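Local coordinates for extracellular solute-binding protein family 5 (Brucella melitensis, PDB 4ONY) that probably serves as the periplasmic receptor of an ABC transporter, capturing a peptide-like solute and delivering it for passage across the inner membrane, at residues Met439-Asp444 with Gln472-Leu477; Gln478-Asp483 with Gln511-Phe516. All blocks are in the same frame, centred on the assembly; numbering follows the deposited sequence.

Overall arrangement
Both contacts draw on one short helix, 470-478: contact 1 on its body, contact 2 on its C-terminal end and the loop after it; their centres lie about 12 Å apart. Contact 1 sets the helix against the end of strand 435-440 and the turn after it; contact 2 joins the loop that leaves the helix to the loop 511-516. Each is partly buried, with aromatic rings inside and glutamines toward the outside. In contact 1 a tyrosine is held between methionine and arginine, and charged groups close its more exposed side. Contact 2, between two irregular segments, relies more on backbone carbonyls. Leu477 connects them, packing on Tyr482 and Phe516, while Arg476 O probably accepts a bond from Asp481 N.

Contact 1. Residues Met439-Asp444 with Gln472-Leu477; sequences MTRSPD and QYQQRL
The ring of Tyr473 is clasped on both faces by side chains from Met439-Asp444, a thioether on one and an arginine on the other. Met439 CE lies 4.0 Å from the centroid of the Tyr473 ring, a CH-pi contact, while SD sits obliquely in a Met-aromatic contact. Across the opposite face runs Arg441, its CG 3.8 Å from the same centroid, and its guanidinium follows with CZ 3.3 Å from Tyr473 CE1, the two planes inclined by 33°. Arginine suits this place because its methylenes pack on the ring while its charged end reaches the more exposed side. There Arg441 NH1 donates to Gln474 OE1 at 3.3 Å, near the guanidinium plane, and also forms a salt bridge with Asp470 OD1.

Helix 470-478 links parallel strands 462-467 and 484-489 in a beta-alpha-beta crossover that passes over strand 435-440, which lies between them in the sheet. Tyr473, with CG anti to its backbone N (chi1 -177°), projects from the helix toward the strand end, where its hydroxyl meets two waters. One water donates to Met439 O and accepts from Tyr473 OH at 2.7 Å; the other donates to that hydroxyl. Met439 has a further role, since its polarisable sulfur rests over one face of the Arg476 guanidinium, SD 3.5 Å from NE. Arg476 is steadied by a salt bridge to Glu437 and a bond from NE to Asp481 O.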
# COMPACT_ATOMS: atom_id res chain seq x y z
N MET A 439 13.01 2.56 -21.07
CA MET A 439 11.84 1.86 -21.56
C MET A 439 10.62 2.40 -20.80
O MET A 439 10.55 2.33 -19.53
CB MET A 439 11.96 0.36 -21.36
CG MET A 439 10.79 -0.45 -21.96
SD MET A 439 10.96 -2.27 -21.90
CE MET A 439 10.96 -2.56 -20.08
N THR A 440 9.66 2.94 -21.55
CA THR A 440 8.46 3.55 -20.97
C THR A 440 7.18 2.83 -21.37
O THR A 440 7.12 2.22 -22.43
CB THR A 440 8.32 4.98 -21.43
OG1 THR A 440 8.43 5.03 -22.85
CG2 THR A 440 9.40 5.81 -20.84
N ARG A 441 6.15 2.89 -20.52
CA ARG A 441 4.90 2.15 -20.87
C ARG A 441 3.74 2.99 -21.32
O ARG A 441 2.71 2.41 -21.67
CB ARG A 441 4.34 1.26 -19.76
CG ARG A 441 4.96 1.29 -18.41
CD ARG A 441 3.91 0.82 -17.40
NE ARG A 441 4.48 0.01 -16.31
CZ ARG A 441 4.26 -1.30 -16.11
NH1 ARG A 441 3.46 -2.04 -16.90
NH2 ARG A 441 4.85 -1.88 -15.07
N SER A 442 3.84 4.32 -21.25
CA SER A 442 2.68 5.20 -21.43
C SER A 442 3.10 6.62 -21.75
O SER A 442 4.25 6.99 -21.53
CB SER A 442 1.82 5.27 -20.18
OG SER A 442 2.46 6.06 -19.18
N PRO A 443 2.14 7.42 -22.26
CA PRO A 443 2.48 8.80 -22.58
C PRO A 443 2.86 9.62 -21.35
O PRO A 443 3.77 10.42 -21.45
CB PRO A 443 1.21 9.33 -23.25
CG PRO A 443 0.64 8.10 -23.91
CD PRO A 443 0.85 7.04 -22.87
N ASP A 444 2.27 9.35 -20.20
CA ASP A 444 2.74 9.99 -18.97
C ASP A 444 4.21 9.65 -18.64
O ASP A 444 4.98 10.53 -18.24
CB ASP A 444 1.88 9.61 -17.76
CG ASP A 444 0.57 10.39 -17.68
OD1 ASP A 444 0.30 11.30 -18.50
OD2 ASP A 444 -0.18 10.09 -16.76
N GLN A 472 4.55 -6.68 -23.91
CA GLN A 472 5.95 -6.75 -24.28
C GLN A 472 6.80 -6.13 -23.16
O GLN A 472 7.89 -6.58 -22.89
CB GLN A 472 6.24 -6.03 -25.61
CG GLN A 472 5.67 -6.73 -26.86
CD GLN A 472 4.26 -6.28 -27.21
OE1 GLN A 472 3.45 -5.85 -26.36
NE2 GLN A 472 3.94 -6.38 -28.49
N TYR A 473 6.28 -5.07 -22.54
CA TYR A 473 6.96 -4.42 -21.40
C TYR A 473 7.17 -5.47 -20.25
O TYR A 473 8.29 -5.64 -19.72
CB TYR A 473 6.16 -3.21 -20.95
CG TYR A 473 6.77 -2.40 -19.85
CD1 TYR A 473 6.64 -2.79 -18.52
CD2 TYR A 473 7.43 -1.22 -20.13
CE1 TYR A 473 7.20 -2.05 -17.50
CE2 TYR A 473 7.98 -0.48 -19.11
CZ TYR A 473 7.88 -0.91 -17.81
OH TYR A 473 8.40 -0.15 -16.79
N GLN A 474 6.11 -6.16 -19.88
CA GLN A 474 6.20 -7.20 -18.83
C GLN A 474 7.12 -8.35 -19.20
O GLN A 474 7.79 -8.91 -18.36
CB GLN A 474 4.83 -7.78 -18.51
CG GLN A 474 3.87 -6.80 -17.88
CD GLN A 474 4.29 -6.34 -16.49
OE1 GLN A 474 4.01 -5.20 -16.11
NE2 GLN A 474 4.94 -7.22 -15.71
N GLN A 475 7.14 -8.73 -20.48
CA GLN A 475 8.11 -9.75 -20.96
C GLN A 475 9.56 -9.29 -20.66
O GLN A 475 10.40 -10.09 -20.20
CB GLN A 475 7.94 -10.06 -22.48
CG GLN A 475 6.73 -10.90 -22.84
CD GLN A 475 6.55 -11.06 -24.37
OE1 GLN A 475 7.15 -10.36 -25.17
NE2 GLN A 475 5.69 -11.95 -24.75
N ARG A 476 9.85 -8.03 -20.90
CA ARG A 476 11.20 -7.47 -20.62
C ARG A 476 11.50 -7.28 -19.12
O ARG A 476 12.65 -7.45 -18.68
CB ARG A 476 11.38 -6.18 -21.45
CG ARG A 476 11.53 -6.53 -22.95
CD ARG A 476 11.73 -5.34 -23.87
NE ARG A 476 12.95 -4.62 -23.53
CZ ARG A 476 13.39 -3.52 -24.16
NH1 ARG A 476 12.66 -2.97 -25.13
NH2 ARG A 476 14.54 -2.92 -23.77
N LEU A 477 10.48 -6.94 -18.34
CA LEU A 477 10.63 -6.86 -16.89
C LEU A 477 11.06 -8.22 -16.33
O LEU A 477 11.94 -8.34 -15.48
CB LEU A 477 9.31 -6.46 -16.22
CG LEU A 477 8.97 -4.98 -16.12
CD1 LEU A 477 7.79 -4.74 -15.17
CD2 LEU A 477 10.18 -4.20 -15.68
O HOH W 1 8.94 2.38 -17.38
O HOH W 2 7.81 -0.69 -14.07

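Contact 2. Residues Gln478-Asp483 with Gln511-Phe516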
# COMPACT_ATOMS: atom_id res chain seq x y z
N GLN A 478 10.42 -9.25 -16.84
CA GLN A 478 10.65 -10.59 -16.36
C GLN A 478 12.12 -11.02 -16.41
O GLN A 478 12.59 -11.73 -15.51
CB GLN A 478 9.76 -11.56 -17.18
CG GLN A 478 10.00 -13.02 -16.91
CD GLN A 478 9.23 -13.54 -15.73
OE1 GLN A 478 8.48 -12.81 -15.06
NE2 GLN A 478 9.40 -14.82 -15.47
N THR A 479 12.82 -10.60 -17.46
CA THR A 479 14.19 -11.00 -17.73
C THR A 479 15.16 -9.86 -17.40
O THR A 479 16.32 -9.97 -17.68
CB THR A 479 14.39 -11.35 -19.24
OG1 THR A 479 14.01 -10.24 -20.03
CG2 THR A 479 13.51 -12.58 -19.68
N PHE A 480 14.65 -8.76 -16.86
CA PHE A 480 15.46 -7.58 -16.56
C PHE A 480 16.14 -7.04 -17.83
O PHE A 480 17.27 -6.59 -17.77
CB PHE A 480 16.47 -7.91 -15.46
CG PHE A 480 15.82 -8.52 -14.23
CD1 PHE A 480 14.83 -7.83 -13.55
CD2 PHE A 480 16.16 -9.81 -13.80
CE1 PHE A 480 14.19 -8.40 -12.45
CE2 PHE A 480 15.54 -10.38 -12.69
CZ PHE A 480 14.54 -9.68 -12.02
N ASP A 481 15.40 -7.07 -18.95
CA ASP A 481 15.94 -6.63 -20.26
C ASP A 481 15.71 -5.11 -20.51
O ASP A 481 14.81 -4.75 -21.26
CB ASP A 481 15.38 -7.49 -21.38
CG ASP A 481 15.96 -7.11 -22.72
OD1 ASP A 481 16.96 -6.36 -22.76
OD2 ASP A 481 15.39 -7.57 -23.71
N TYR A 482 16.44 -4.26 -19.80
CA TYR A 482 16.32 -2.81 -19.90
C TYR A 482 17.55 -2.14 -19.23
O TYR A 482 18.21 -2.76 -18.39
CB TYR A 482 15.02 -2.29 -19.25
CG TYR A 482 14.85 -2.80 -17.83
CD1 TYR A 482 15.47 -2.16 -16.76
CD2 TYR A 482 14.08 -3.93 -17.57
CE1 TYR A 482 15.34 -2.65 -15.46
CE2 TYR A 482 13.95 -4.42 -16.28
CZ TYR A 482 14.58 -3.77 -15.23
OH TYR A 482 14.47 -4.29 -13.98
N ASP A 483 17.83 -0.90 -19.61
CA ASP A 483 18.80 -0.06 -18.94
C ASP A 483 18.11 0.64 -17.77
O ASP A 483 18.56 0.55 -16.62
CB ASP A 483 19.38 1.00 -19.89
CG ASP A 483 20.21 0.40 -21.00
OD1 ASP A 483 20.77 -0.71 -20.79
OD2 ASP A 483 20.30 1.02 -22.08
N GLN A 511 14.55 -14.46 -12.32
CA GLN A 511 13.64 -13.89 -13.28
C GLN A 511 12.22 -13.87 -12.73
O GLN A 511 11.80 -14.85 -12.13
CB GLN A 511 13.72 -14.67 -14.58
CG GLN A 511 15.01 -14.35 -15.30
CD GLN A 511 15.08 -15.00 -16.64
OE1 GLN A 511 14.26 -15.87 -17.00
NE2 GLN A 511 16.07 -14.58 -17.40
N GLY A 512 11.54 -12.73 -12.89
CA GLY A 512 10.22 -12.54 -12.34
C GLY A 512 10.17 -11.94 -10.95
O GLY A 512 9.11 -11.58 -10.48
N SER A 513 11.31 -11.80 -10.26
CA SER A 513 11.32 -11.09 -8.97
C SER A 513 11.07 -9.61 -9.18
O SER A 513 11.00 -9.11 -10.34
CB SER A 513 12.67 -11.25 -8.26
OG SER A 513 13.63 -10.34 -8.75
N PHE A 514 10.91 -8.91 -8.07
CA PHE A 514 10.62 -7.46 -8.10
C PHE A 514 11.88 -6.63 -7.84
O PHE A 514 11.80 -5.41 -7.53
CB PHE A 514 9.51 -7.13 -7.07
CG PHE A 514 8.22 -7.85 -7.37
CD1 PHE A 514 7.35 -7.36 -8.35
CD2 PHE A 514 7.90 -9.03 -6.73
CE1 PHE A 514 6.18 -8.04 -8.68
CE2 PHE A 514 6.72 -9.72 -7.05
CZ PHE A 514 5.87 -9.23 -8.04
N ASN A 515 13.05 -7.26 -7.93
CA ASN A 515 14.31 -6.53 -7.68
C ASN A 515 14.77 -5.90 -8.99
O ASN A 515 15.73 -6.36 -9.63
CB ASN A 515 15.35 -7.52 -7.15
CG ASN A 515 16.62 -6.84 -6.62
OD1 ASN A 515 16.91 -5.66 -6.87
ND2 ASN A 515 17.36 -7.58 -5.85
N PHE A 516 14.08 -4.86 -9.40
CA PHE A 516 14.32 -4.28 -10.73
C PHE A 516 15.67 -3.62 -10.87
O PHE A 516 16.20 -3.59 -11.96
CB PHE A 516 13.18 -3.34 -11.09
CG PHE A 516 11.83 -4.04 -11.09
CD1 PHE A 516 11.60 -5.17 -11.89
CD2 PHE A 516 10.82 -3.60 -10.30
CE1 PHE A 516 10.38 -5.83 -11.88
CE2 PHE A 516 9.60 -4.26 -10.29
CZ PHE A 516 9.38 -5.34 -11.09
O HOH W 3 11.86 -16.09 -17.00
O HOH W 4 17.76 -12.00 -16.56
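Phe480 points its ring into the curve of Gln511-Phe516 and meets that segment largely with its outer atoms. Ser513 OG lies near the ring plane, 3.5 Å from Phe480 CZ, and Phe516 CD1 also comes to the ring edge, 4.2 Å from CE1. Phenylalanine fits here as a flat apolar wedge among backbone groups, and Arg318 adds a cation-pi contact. Tyr482 reaches toward the same curve with its hydroxyl leading: OH donates to Phe516 O at 2.8 Å, in the carbonyl plane and on a lone pair. That oxygen lies near the tyrosine's own ring plane, and the hydroxyl in turn meets the edge of the Phe516 ring. Tyr482 CG sits between its backbone N and carbonyl carbon, chi1 52°, which sends the hydroxyl to Phe516 O.

Toward the surface, polar side chains take over. Gln478 folds its amide over Gly512, OE1 3.2 Å from Gly512 CA, where a side chain would be tightly placed; the positive phi of Gly512 also suits glycine. Gly512 N donates a weak bond to Gln478 O, and a water ties Gln511 NE2 to Thr479 O.

Ser513 OG, also hydrogen-bonded to Ser507 O, accepts from Asn515 N at 3.2 Å, an ST turn that shapes the receiving loop. Phe480, first to leave helical angles after helix 470-478, has positive phi and, with two bonds back into the last turn, makes a Schellman motif, the helix's C-terminal cap.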